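Local coordinates for aldo-keto reductase family 1 member C1 (Caenorhabditis elegans, PDB 1QWK), which probably works as an NADPH-dependent aldose reductase, a member of the aldo-keto reductase family built on a TIM barrel, at residues D139-A144 and K148-S153; L178-P183 and L229-V234; V35-K40 and N268-N273; D186-C191 and L254-A259. One frame throughout, in Å; residues are numbered along the deposited sequence.

Overall arrangement
All four contacts belong to one TIM barrel of eight parallel strands wrapped by helices. Contact 1 joins a helix to the strand that follows it, whereas contact 3 brings together two outer helices far apart in sequence. Contacts 2 and 4 adjoin: their centres are about 15 Å apart, Pro183 O lies 3.0 Å from Arg256 NH1 in a probable hydrogen bond, and Leu178 of contact 2 packs on Val188 and Cys258 of contact 4. Contacts 1 and 2 lie on opposite sides of the chain's centre. In contact 1 the Val150 side chain is about 11 Å from that of Lys81, predicted to lower the pKa of the active-site tyrosine; the other three lie away from the predicted sites.

Contact 1 of 4, residues D139-A144 and K148-S153; sequences DAVYKA and KAVGVS
Tyr142 meets the 148-153 segment twice, through CB at Val150 and through one ring edge at Lys148 and Ala149. The ring edge makes the closer approach: CE1 comes within 3.4 Å of Lys148 O, which sits near the ring plane, and CD1 is 4.0 Å from Ala149 N. With CG anti to the backbone N (chi1 175°), the ring swings off the helix and reaches back along residues 148 and 149. Its OH is held by Asn12 ND2, which also donates to Lys148 O, so one amide ties the tyrosine tip and the turn together.

The contacts of Val150 are buried, apolar and looser. Its side chain points at the helix, where CG1 lies 4.0 Å from Tyr142 CB and 4.3 Å from Val141 CG2. The outer side is different. Lys143 closes a salt bridge one turn back, its NZ 2.8 Å from Asp139 OD2 on the syn side of the carboxylate, while Asp139 OD1 is taken by Thr169. Lys148 starts away from the helix, and its side chain makes a cation-pi contact with Tyr107.

This is the alpha-to-beta half of a beta-alpha-beta crossover of the TIM barrel, with strand 110-113 as its first strand: helix 131-143 lies over strand 150-153, Trp135 and Phe138 extend its apolar face onto Val150, and strands 110-113 and 173-177 flank strand 150-153 in the sheet.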
loop_
_atom_site.group_PDB
_atom_site.type_symbol
_atom_site.label_atom_id
_atom_site.label_comp_id
_atom_site.label_asym_id
_atom_site.label_seq_id
_atom_site.Cartn_x
_atom_site.Cartn_y
_atom_site.Cartn_z
ATOM N N ASP A 139 -7.723 -15.997 -8.980
ATOM C CA ASP A 139 -9.118 -16.424 -8.942
ATOM C C ASP A 139 -9.177 -17.752 -8.182
ATOM O O ASP A 139 -10.047 -17.954 -7.335
ATOM C CB ASP A 139 -9.630 -16.616 -10.370
ATOM C CG ASP A 139 -11.029 -17.219 -10.424
ATOM O OD1 ASP A 139 -11.993 -16.549 -10.001
ATOM O OD2 ASP A 139 -11.160 -18.374 -10.885
ATOM N N ALA A 140 -8.230 -18.639 -8.478
ATOM C CA ALA A 140 -8.169 -19.950 -7.841
ATOM C C ALA A 140 -7.924 -19.907 -6.333
ATOM O O ALA A 140 -8.599 -20.608 -5.582
ATOM C CB ALA A 140 -7.097 -20.807 -8.515
ATOM N N VAL A 141 -6.962 -19.103 -5.886
ATOM C CA VAL A 141 -6.678 -19.025 -4.454
ATOM C C VAL A 141 -7.848 -18.382 -3.711
ATOM O O VAL A 141 -8.125 -18.722 -2.560
ATOM C CB VAL A 141 -5.353 -18.262 -4.164
ATOM C CG1 VAL A 141 -4.198 -18.993 -4.828
ATOM C CG2 VAL A 141 -5.427 -16.818 -4.659
ATOM N N TYR A 142 -8.538 -17.459 -4.375
ATOM C CA TYR A 142 -9.704 -16.803 -3.788
ATOM C C TYR A 142 -10.802 -17.845 -3.585
ATOM O O TYR A 142 -11.389 -17.944 -2.509
ATOM C CB TYR A 142 -10.222 -15.704 -4.720
ATOM C CG TYR A 142 -11.498 -15.040 -4.244
ATOM C CD1 TYR A 142 -11.497 -14.175 -3.147
ATOM C CD2 TYR A 142 -12.710 -15.286 -4.886
ATOM C CE1 TYR A 142 -12.679 -13.569 -2.707
ATOM C CE2 TYR A 142 -13.893 -14.691 -4.457
ATOM C CZ TYR A 142 -13.874 -13.835 -3.369
ATOM O OH TYR A 142 -15.045 -13.239 -2.950
ATOM N N LYS A 143 -11.071 -18.628 -4.623
ATOM C CA LYS A 143 -12.109 -19.650 -4.542
ATOM C C LYS A 143 -11.747 -20.734 -3.531
ATOM O O LYS A 143 -12.631 -21.365 -2.955
ATOM C CB LYS A 143 -12.353 -20.253 -5.928
ATOM C CG LYS A 143 -13.088 -19.293 -6.856
ATOM C CD LYS A 143 -13.108 -19.777 -8.289
ATOM C CE LYS A 143 -13.934 -18.841 -9.160
ATOM N NZ LYS A 143 -13.818 -19.189 -10.603
ATOM N N ALA A 144 -10.453 -20.930 -3.297
ATOM C CA ALA A 144 -10.005 -21.939 -2.341
ATOM C C ALA A 144 -10.179 -21.445 -0.908
ATOM O O ALA A 144 -10.039 -22.215 0.042
ATOM C CB ALA A 144 -8.540 -22.297 -2.598
ATOM N N LYS A 148 -9.460 -13.671 1.421
ATOM C CA LYS A 148 -10.829 -13.154 1.458
ATOM C C LYS A 148 -11.114 -12.146 0.349
ATOM O O LYS A 148 -12.265 -11.779 0.120
ATOM C CB LYS A 148 -11.121 -12.505 2.816
ATOM C CG LYS A 148 -10.992 -13.455 4.003
ATOM C CD LYS A 148 -12.005 -14.585 3.938
ATOM C CE LYS A 148 -11.978 -15.422 5.211
ATOM N NZ LYS A 148 -12.981 -16.526 5.175
ATOM N N ALA A 149 -10.059 -11.711 -0.330
ATOM C CA ALA A 149 -10.161 -10.752 -1.424
ATOM C C ALA A 149 -8.844 -10.804 -2.191
ATOM O O ALA A 149 -7.807 -11.168 -1.630
ATOM C CB ALA A 149 -10.399 -9.335 -0.874
ATOM N N VAL A 150 -8.880 -10.446 -3.470
ATOM C CA VAL A 150 -7.678 -10.469 -4.289
ATOM C C VAL A 150 -7.547 -9.193 -5.106
ATOM O O VAL A 150 -8.539 -8.527 -5.405
ATOM C CB VAL A 150 -7.653 -11.696 -5.244
ATOM C CG1 VAL A 150 -7.330 -12.964 -4.449
ATOM C CG2 VAL A 150 -8.990 -11.845 -5.950
ATOM N N GLY A 151 -6.315 -8.854 -5.464
ATOM C CA GLY A 151 -6.088 -7.642 -6.225
ATOM C C GLY A 151 -4.710 -7.560 -6.840
ATOM O O GLY A 151 -3.970 -8.541 -6.885
ATOM N N VAL A 152 -4.365 -6.363 -7.296
ATOM C CA VAL A 152 -3.097 -6.139 -7.962
ATOM C C VAL A 152 -2.388 -4.876 -7.482
ATOM O O VAL A 152 -2.988 -4.008 -6.844
ATOM C CB VAL A 152 -3.329 -6.022 -9.477
ATOM C CG1 VAL A 152 -4.086 -7.256 -9.981
ATOM C CG2 VAL A 152 -4.138 -4.758 -9.771
ATOM N N SER A 153 -1.100 -4.781 -7.800
ATOM C CA SER A 153 -0.309 -3.616 -7.430
ATOM C C SER A 153 0.619 -3.274 -8.586
ATOM O O SER A 153 1.220 -4.156 -9.193
ATOM C CB SER A 153 0.515 -3.896 -6.171
ATOM O OG SER A 153 1.166 -2.710 -5.722
#

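Contact 2 of 4, residues L178-P183 and L229-V234; sequences LHLYFP and LQDQNV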
loop_
_atom_site.group_PDB
_atom_site.type_symbol
_atom_site.label_atom_id
_atom_site.label_comp_id
_atom_site.label_asym_id
_atom_site.label_seq_id
_atom_site.Cartn_x
_atom_site.Cartn_y
_atom_site.Cartn_z
ATOM N N LEU A 178 0.504 6.845 -4.864
ATOM C CA LEU A 178 -0.463 7.923 -4.974
ATOM C C LEU A 178 -0.269 8.924 -3.847
ATOM O O LEU A 178 -0.335 8.581 -2.669
ATOM C CB LEU A 178 -1.899 7.376 -4.946
ATOM C CG LEU A 178 -3.028 8.347 -5.330
ATOM C CD1 LEU A 178 -4.253 7.553 -5.763
ATOM C CD2 LEU A 178 -3.363 9.278 -4.165
ATOM N N HIS A 179 -0.005 10.167 -4.228
ATOM C CA HIS A 179 0.185 11.249 -3.274
ATOM C C HIS A 179 -0.080 12.554 -4.009
ATOM O O HIS A 179 -0.293 12.545 -5.219
ATOM C CB HIS A 179 1.597 11.223 -2.660
ATOM C CG HIS A 179 2.707 11.084 -3.657
ATOM N ND1 HIS A 179 3.016 9.886 -4.264
ATOM C CD2 HIS A 179 3.604 11.984 -4.125
ATOM C CE1 HIS A 179 4.059 10.053 -5.058
ATOM N NE2 HIS A 179 4.436 11.317 -4.991
ATOM N N LEU A 180 -0.092 13.669 -3.288
ATOM C CA LEU A 180 -0.388 14.956 -3.912
ATOM C C LEU A 180 0.404 15.246 -5.178
ATOM O O LEU A 180 -0.160 15.715 -6.171
ATOM C CB LEU A 180 -0.175 16.096 -2.918
ATOM C CG LEU A 180 -0.559 17.487 -3.449
ATOM C CD1 LEU A 180 -2.023 17.496 -3.882
ATOM C CD2 LEU A 180 -0.313 18.519 -2.361
ATOM N N TYR A 181 1.702 14.964 -5.147
ATOM C CA TYR A 181 2.553 15.214 -6.303
ATOM C C TYR A 181 2.609 14.068 -7.325
ATOM O O TYR A 181 3.565 13.941 -8.082
ATOM C CB TYR A 181 3.955 15.622 -5.830
ATOM C CG TYR A 181 4.046 17.078 -5.387
ATOM C CD1 TYR A 181 2.894 17.861 -5.238
ATOM C CD2 TYR A 181 5.282 17.676 -5.137
ATOM C CE1 TYR A 181 2.976 19.203 -4.855
ATOM C CE2 TYR A 181 5.374 19.017 -4.753
ATOM C CZ TYR A 181 4.218 19.774 -4.616
ATOM O OH TYR A 181 4.301 21.099 -4.256
ATOM N N PHE A 182 1.563 13.241 -7.325
ATOM C CA PHE A 182 1.383 12.131 -8.270
ATOM C C PHE A 182 -0.026 11.610 -7.975
ATOM O O PHE A 182 -0.207 10.478 -7.503
ATOM C CB PHE A 182 2.418 11.018 -8.072
ATOM C CG PHE A 182 2.474 10.053 -9.226
ATOM C CD1 PHE A 182 2.774 10.505 -10.515
ATOM C CD2 PHE A 182 2.179 8.706 -9.043
ATOM C CE1 PHE A 182 2.777 9.628 -11.600
ATOM C CE2 PHE A 182 2.180 7.818 -10.121
ATOM C CZ PHE A 182 2.477 8.277 -11.407
ATOM N N PRO A 183 -1.040 12.451 -8.251
ATOM C CA PRO A 183 -2.480 12.251 -8.062
ATOM C C PRO A 183 -3.146 11.016 -8.643
ATOM O O PRO A 183 -4.136 10.536 -8.093
ATOM C CB PRO A 183 -3.092 13.525 -8.648
ATOM C CG PRO A 183 -2.029 14.520 -8.547
ATOM C CD PRO A 183 -0.799 13.743 -8.921
ATOM N N LEU A 229 5.235 17.510 1.229
ATOM C CA LEU A 229 5.161 18.036 2.590
ATOM C C LEU A 229 5.494 19.520 2.718
ATOM O O LEU A 229 5.115 20.160 3.700
ATOM C CB LEU A 229 6.075 17.228 3.516
ATOM C CG LEU A 229 5.582 15.820 3.872
ATOM C CD1 LEU A 229 6.743 14.982 4.396
ATOM C CD2 LEU A 229 4.469 15.915 4.912
ATOM N N GLN A 230 6.201 20.066 1.734
ATOM C CA GLN A 230 6.577 21.476 1.770
ATOM C C GLN A 230 5.772 22.334 0.805
ATOM O O GLN A 230 6.073 23.515 0.624
ATOM C CB GLN A 230 8.069 21.638 1.463
ATOM C CG GLN A 230 9.006 21.017 2.488
ATOM C CD GLN A 230 8.791 21.558 3.886
ATOM O OE1 GLN A 230 8.425 22.719 4.068
ATOM N NE2 GLN A 230 9.038 20.719 4.888
ATOM N N ASP A 231 4.756 21.744 0.181
ATOM C CA ASP A 231 3.903 22.480 -0.753
ATOM C C ASP A 231 3.274 23.652 -0.006
ATOM O O ASP A 231 2.789 23.492 1.115
ATOM C CB ASP A 231 2.799 21.568 -1.297
ATOM C CG ASP A 231 1.846 22.297 -2.225
ATOM O OD1 ASP A 231 2.128 22.371 -3.439
ATOM O OD2 ASP A 231 0.823 22.812 -1.734
ATOM N N GLN A 232 3.282 24.830 -0.626
ATOM C CA GLN A 232 2.733 26.029 0.005
ATOM C C GLN A 232 1.276 25.873 0.419
ATOM O O GLN A 232 0.890 26.302 1.502
ATOM C CB GLN A 232 2.870 27.236 -0.935
ATOM C CG GLN A 232 2.584 28.581 -0.267
ATOM C CD GLN A 232 1.098 28.905 -0.160
ATOM O OE1 GLN A 232 0.700 29.809 0.580
ATOM N NE2 GLN A 232 0.275 28.180 -0.912
ATOM N N ASN A 233 0.470 25.264 -0.445
ATOM C CA ASN A 233 -0.941 25.073 -0.146
ATOM C C ASN A 233 -1.127 24.065 0.984
ATOM O O ASN A 233 -2.037 24.207 1.801
ATOM C CB ASN A 233 -1.685 24.633 -1.405
ATOM C CG ASN A 233 -1.707 25.720 -2.473
ATOM O OD1 ASN A 233 -1.541 25.448 -3.662
ATOM N ND2 ASN A 233 -1.919 26.959 -2.047
ATOM N N VAL A 234 -0.269 23.048 1.028
ATOM C CA VAL A 234 -0.338 22.052 2.091
ATOM C C VAL A 234 -0.029 22.710 3.438
ATOM O O VAL A 234 -0.760 22.529 4.416
ATOM C CB VAL A 234 0.665 20.895 1.855
ATOM C CG1 VAL A 234 0.747 20.012 3.104
ATOM C CG2 VAL A 234 0.219 20.062 0.658
#
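Asp231 is gripped through both carboxylate oxygens. OD1 accepts the hydroxyl of Tyr181, with OH to OD1 only 2.6 Å, on its anti lone pair. OD2 turns to the helix instead, taking Val234 N at 3.0 Å, also on the anti side, and Asn233 N in a weak, bent bond (N-H...O 119°). The carboxylate stands almost upright to the phenol, their planes 84° apart, with OD1 at the ring's edge. Having CG anti to the backbone N (chi1 177°) folds the acid back over the first turn, where it can serve both partners.

Asp231 is thus the N-cap of helix 232-241, and the tyrosine that binds the cap comes from a type I turn, His179 to Phe182, in the loop between strand 173-177 and helix 185-193 of the TIM barrel. Tyr181 N is in turn held by Asp228 OD2, a second link between this loop and the approach to the helix.

Beside the polar bridge, the side chains of Leu180 and Val234 run antiparallel alongside one another, and Leu180 CD2 meets Val234 CG2 at a tight 3.4 Å. Leu289 from helix 283-289 packs against both of these side chains.

Contact 3 of 4, residues V35-K40 and N268-N273; sequences VKTAVK and NRIKEN
Ile270 lays its CG2 methyl over the backbone and side chain of Ala38, reaching the alanine CA at 3.8 Å and its CB at 3.9 Å. The two residues sit on helices 267-274 and 28-41 of the TIM barrel's outer layer, one following the last strand of the parallel sheet and the other the first, so this contact closes the ring of helices where the barrel's start and end meet. The small alanine is consistent with the close approach of the helices, with the CA atoms of Ala38 and Ile270 6.3 Å apart.

It is the isoleucine branch anti to the backbone N, CG2, that faces the neighbouring helix. Tyr43 fills in beside the pair, touching the Ala38 side chain and donating its OH to Ile270 O, while Leu21 of strand 21-22 also packs against Ala38.

The contact is purely apolar at its centre, and Thr37 keeps to that pattern by offering its methyl rather than its hydroxyl: CG2 approaches Ile270 CG2 at a looser 4.4 Å, and OG1 bonds back to Thr33 O in its own helix.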
loop_
_atom_site.group_PDB
_atom_site.type_symbol
_atom_site.label_atom_id
_atom_site.label_comp_id
_atom_site.label_asym_id
_atom_site.label_seq_id
_atom_site.Cartn_x
_atom_site.Cartn_y
_atom_site.Cartn_z
ATOM N N VAL A 35 4.212 -2.911 14.527
ATOM C CA VAL A 35 2.892 -3.518 14.436
ATOM C C VAL A 35 2.130 -3.386 15.751
ATOM O O VAL A 35 0.974 -2.962 15.764
ATOM C CB VAL A 35 2.987 -5.017 14.043
ATOM C CG1 VAL A 35 1.628 -5.687 14.175
ATOM C CG2 VAL A 35 3.484 -5.142 12.606
ATOM N N LYS A 36 2.776 -3.735 16.861
ATOM C CA LYS A 36 2.115 -3.647 18.161
ATOM C C LYS A 36 1.729 -2.217 18.517
ATOM O O LYS A 36 0.659 -1.977 19.079
ATOM C CB LYS A 36 3.012 -4.244 19.247
ATOM C CG LYS A 36 3.380 -5.693 18.972
ATOM C CD LYS A 36 4.162 -6.330 20.115
ATOM C CE LYS A 36 3.284 -6.568 21.332
ATOM N NZ LYS A 36 4.056 -7.199 22.440
ATOM N N THR A 37 2.594 -1.266 18.184
ATOM C CA THR A 37 2.312 0.137 18.468
ATOM C C THR A 37 1.112 0.601 17.649
ATOM O O THR A 37 0.218 1.284 18.158
ATOM C CB THR A 37 3.519 1.032 18.122
ATOM O OG1 THR A 37 4.640 0.661 18.937
ATOM C CG2 THR A 37 3.182 2.493 18.371
ATOM N N ALA A 38 1.093 0.218 16.377
ATOM C CA ALA A 38 0.014 0.605 15.478
ATOM C C ALA A 38 -1.326 0.032 15.922
ATOM O O ALA A 38 -2.329 0.746 15.987
ATOM C CB ALA A 38 0.334 0.148 14.056
ATOM N N VAL A 39 -1.351 -1.260 16.222
ATOM C CA VAL A 39 -2.594 -1.893 16.646
ATOM C C VAL A 39 -3.101 -1.298 17.957
ATOM O O VAL A 39 -4.299 -1.063 18.113
ATOM C CB VAL A 39 -2.420 -3.423 16.790
ATOM C CG1 VAL A 39 -3.691 -4.048 17.360
ATOM C CG2 VAL A 39 -2.113 -4.032 15.432
ATOM N N LYS A 40 -2.201 -1.046 18.901
ATOM C CA LYS A 40 -2.628 -0.468 20.170
ATOM C C LYS A 40 -3.121 0.963 19.967
ATOM O O LYS A 40 -3.915 1.470 20.761
ATOM C CB LYS A 40 -1.481 -0.492 21.181
ATOM C CG LYS A 40 -1.084 -1.887 21.621
ATOM C CD LYS A 40 0.159 -1.842 22.489
ATOM C CE LYS A 40 0.595 -3.232 22.911
ATOM N NZ LYS A 40 1.842 -3.183 23.721
ATOM N N ASN A 268 6.168 7.758 17.492
ATOM C CA ASN A 268 5.472 9.039 17.435
ATOM C C ASN A 268 4.844 9.318 16.078
ATOM O O ASN A 268 3.771 9.915 16.001
ATOM C CB ASN A 268 6.416 10.182 17.809
ATOM C CG ASN A 268 6.813 10.147 19.269
ATOM O OD1 ASN A 268 5.953 10.109 20.153
ATOM N ND2 ASN A 268 8.114 10.158 19.533
ATOM N N ARG A 269 5.506 8.896 15.009
ATOM C CA ARG A 269 4.963 9.127 13.679
ATOM C C ARG A 269 3.787 8.195 13.405
ATOM O O ARG A 269 2.812 8.590 12.765
ATOM C CB ARG A 269 6.050 8.954 12.619
ATOM C CG ARG A 269 7.221 9.897 12.831
ATOM C CD ARG A 269 7.960 10.175 11.543
ATOM N NE ARG A 269 9.156 10.979 11.776
ATOM C CZ ARG A 269 9.871 11.552 10.813
ATOM N NH1 ARG A 269 9.509 11.413 9.545
ATOM N NH2 ARG A 269 10.950 12.259 11.122
ATOM N N ILE A 270 3.877 6.961 13.895
ATOM C CA ILE A 270 2.792 6.002 13.712
ATOM C C ILE A 270 1.540 6.559 14.387
ATOM O O ILE A 270 0.436 6.461 13.854
ATOM C CB ILE A 270 3.144 4.619 14.325
ATOM C CG1 ILE A 270 4.262 3.962 13.505
ATOM C CG2 ILE A 270 1.901 3.722 14.359
ATOM C CD1 ILE A 270 4.771 2.652 14.070
ATOM N N LYS A 271 1.716 7.158 15.560
ATOM C CA LYS A 271 0.586 7.730 16.280
ATOM C C LYS A 271 0.082 8.985 15.578
ATOM O O LYS A 271 -1.123 9.209 15.483
ATOM C CB LYS A 271 0.983 8.065 17.718
ATOM C CG LYS A 271 1.234 6.846 18.596
ATOM C CD LYS A 271 1.623 7.274 20.001
ATOM C CE LYS A 271 1.854 6.087 20.917
ATOM N NZ LYS A 271 2.300 6.541 22.265
ATOM N N GLU A 272 1.011 9.795 15.080
ATOM C CA GLU A 272 0.662 11.028 14.381
ATOM C C GLU A 272 -0.162 10.757 13.124
ATOM O O GLU A 272 -1.172 11.412 12.888
ATOM C CB GLU A 272 1.931 11.787 13.985
ATOM C CG GLU A 272 1.669 13.167 13.380
ATOM C CD GLU A 272 2.884 13.737 12.663
ATOM O OE1 GLU A 272 4.011 13.576 13.177
ATOM O OE2 GLU A 272 2.709 14.359 11.594
ATOM N N ASN A 273 0.274 9.790 12.322
ATOM C CA ASN A 273 -0.417 9.466 11.082
ATOM C C ASN A 273 -1.845 8.955 11.275
ATOM O O ASN A 273 -2.650 9.008 10.349
ATOM C CB ASN A 273 0.382 8.440 10.272
ATOM C CG ASN A 273 1.755 8.954 9.854
ATOM O OD1 ASN A 273 1.966 10.156 9.713
ATOM N ND2 ASN A 273 2.689 8.035 9.635
#

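Contact 4 of 4, residues D186-C191 and L254-A259; sequences DHVDFC and LDRGCA
Val188 points toward the turn after helix 245-255, and Arg256 arches over to meet it. Starting from the valine CB, the nearest atom across the contact is Arg256 NH2 at 3.8 Å. Of the two methyls, CG1 lies 4.2 Å from Arg256 O, while CG2 meets Arg256 NH2 at 3.6 Å and touches Cys258 SG at 4.3 Å. The arginine bends twice, at chi2 (-75°) and again at chi3 (-51°), and this doubled-back chain delivers the guanidinium to the valine, the two side chains crossing at a slant. NH1, the other terminal nitrogen, is bound to Pro183 O in the loop before helix 185-193. NH2 also donates to a water at 3.0 Å, and that water makes a weak, long bond to Asp189 OD1, one residue along from the valine.

Beside the arginine, the chain turns through a Schellman motif, with Gly257 at positive phi (96°), ending the helix and sending Cys258 toward strand 259-261 of the TIM barrel.

Chemically the contact is mixed: a valine packs obliquely against a guanidinium whose nitrogens find carbonyl and water oxygens, and the negative charge of Asp189, reached through water rather than directly, would probably give it modest electrostatic support.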
loop_
_atom_site.group_PDB
_atom_site.type_symbol
_atom_site.label_atom_id
_atom_site.label_comp_id
_atom_site.label_asym_id
_atom_site.label_seq_id
_atom_site.Cartn_x
_atom_site.Cartn_y
_atom_site.Cartn_z
ATOM N N ASP A 186 -6.416 9.591 -13.453
ATOM C CA ASP A 186 -6.892 8.623 -14.436
ATOM C C ASP A 186 -7.104 7.233 -13.839
ATOM O O ASP A 186 -8.130 6.599 -14.082
ATOM C CB ASP A 186 -5.905 8.534 -15.604
ATOM C CG ASP A 186 -6.423 7.676 -16.744
ATOM O OD1 ASP A 186 -7.468 8.032 -17.331
ATOM O OD2 ASP A 186 -5.790 6.646 -17.055
ATOM N N HIS A 187 -6.138 6.759 -13.060
ATOM C CA HIS A 187 -6.255 5.430 -12.465
ATOM C C HIS A 187 -7.413 5.344 -11.476
ATOM O O HIS A 187 -8.194 4.392 -11.510
ATOM C CB HIS A 187 -4.955 5.032 -11.764
ATOM C CG HIS A 187 -4.960 3.628 -11.238
ATOM N ND1 HIS A 187 -5.040 2.526 -12.062
ATOM C CD2 HIS A 187 -4.880 3.148 -9.975
ATOM C CE1 HIS A 187 -5.008 1.426 -11.328
ATOM N NE2 HIS A 187 -4.909 1.777 -10.058
ATOM N N VAL A 188 -7.528 6.340 -10.602
ATOM C CA VAL A 188 -8.601 6.349 -9.612
ATOM C C VAL A 188 -9.966 6.387 -10.292
ATOM O O VAL A 188 -10.885 5.682 -9.884
ATOM C CB VAL A 188 -8.455 7.550 -8.642
ATOM C CG1 VAL A 188 -9.634 7.597 -7.672
ATOM C CG2 VAL A 188 -7.153 7.428 -7.870
ATOM N N ASP A 189 -10.106 7.207 -11.330
ATOM C CA ASP A 189 -11.380 7.276 -12.039
ATOM C C ASP A 189 -11.692 5.935 -12.697
ATOM O O ASP A 189 -12.837 5.488 -12.691
ATOM C CB ASP A 189 -11.357 8.395 -13.080
ATOM C CG ASP A 189 -11.383 9.771 -12.442
ATOM O OD1 ASP A 189 -12.147 9.959 -11.471
ATOM O OD2 ASP A 189 -10.650 10.669 -12.903
ATOM N N PHE A 190 -10.668 5.294 -13.251
ATOM C CA PHE A 190 -10.836 3.994 -13.889
ATOM C C PHE A 190 -11.321 2.968 -12.865
ATOM O O PHE A 190 -12.269 2.226 -13.115
ATOM C CB PHE A 190 -9.510 3.525 -14.484
ATOM C CG PHE A 190 -9.527 2.105 -14.972
ATOM C CD1 PHE A 190 -10.071 1.783 -16.211
ATOM C CD2 PHE A 190 -9.010 1.083 -14.178
ATOM C CE1 PHE A 190 -10.084 0.465 -16.662
ATOM C CE2 PHE A 190 -9.019 -0.236 -14.616
ATOM C CZ PHE A 190 -9.563 -0.548 -15.859
ATOM N N CYS A 191 -10.660 2.927 -11.713
ATOM C CA CYS A 191 -11.024 1.981 -10.660
ATOM C C CYS A 191 -12.433 2.219 -10.128
ATOM O O CYS A 191 -13.169 1.268 -9.865
ATOM C CB CYS A 191 -10.010 2.052 -9.512
ATOM S SG CYS A 191 -8.383 1.350 -9.916
ATOM N N LEU A 254 -7.311 10.204 1.534
ATOM C CA LEU A 254 -8.549 9.614 2.037
ATOM C C LEU A 254 -9.766 10.241 1.372
ATOM O O LEU A 254 -10.682 9.539 0.946
ATOM C CB LEU A 254 -8.649 9.792 3.551
ATOM C CG LEU A 254 -7.775 8.862 4.391
ATOM C CD1 LEU A 254 -7.829 9.277 5.853
ATOM C CD2 LEU A 254 -8.266 7.423 4.224
ATOM N N ASP A 255 -9.776 11.564 1.274
ATOM C CA ASP A 255 -10.912 12.226 0.671
ATOM C C ASP A 255 -10.960 12.125 -0.853
ATOM O O ASP A 255 -11.946 12.525 -1.481
ATOM C CB ASP A 255 -11.003 13.667 1.176
ATOM C CG ASP A 255 -11.465 13.727 2.626
ATOM O OD1 ASP A 255 -12.316 12.890 2.996
ATOM O OD2 ASP A 255 -11.000 14.587 3.401
ATOM N N ARG A 256 -9.901 11.571 -1.440
ATOM C CA ARG A 256 -9.848 11.335 -2.888
ATOM C C ARG A 256 -10.582 9.999 -3.091
ATOM O O ARG A 256 -10.865 9.590 -4.221
ATOM C CB ARG A 256 -8.396 11.186 -3.379
ATOM C CG ARG A 256 -7.605 12.484 -3.609
ATOM C CD ARG A 256 -8.022 13.205 -4.895
ATOM N NE ARG A 256 -8.010 12.313 -6.057
ATOM C CZ ARG A 256 -6.915 11.807 -6.618
ATOM N NH1 ARG A 256 -5.712 12.099 -6.142
ATOM N NH2 ARG A 256 -7.026 10.981 -7.650
ATOM N N GLY A 257 -10.867 9.323 -1.976
ATOM C CA GLY A 257 -11.572 8.051 -2.014
ATOM C C GLY A 257 -10.664 6.838 -1.976
ATOM O O GLY A 257 -11.033 5.771 -2.469
ATOM N N CYS A 258 -9.485 6.988 -1.379
ATOM C CA CYS A 258 -8.525 5.887 -1.308
ATOM C C CYS A 258 -8.214 5.445 0.110
ATOM O O CYS A 258 -8.477 6.164 1.072
ATOM C CB CYS A 258 -7.196 6.295 -1.949
ATOM S SG CYS A 258 -7.299 6.913 -3.630
ATOM N N ALA A 259 -7.659 4.244 0.228
ATOM C CA ALA A 259 -7.221 3.742 1.519
ATOM C C ALA A 259 -5.755 4.185 1.523
ATOM O O ALA A 259 -5.184 4.433 0.454
ATOM C CB ALA A 259 -7.323 2.223 1.578
HETATM O O HOH W 1 -9.548 10.765 -9.346
#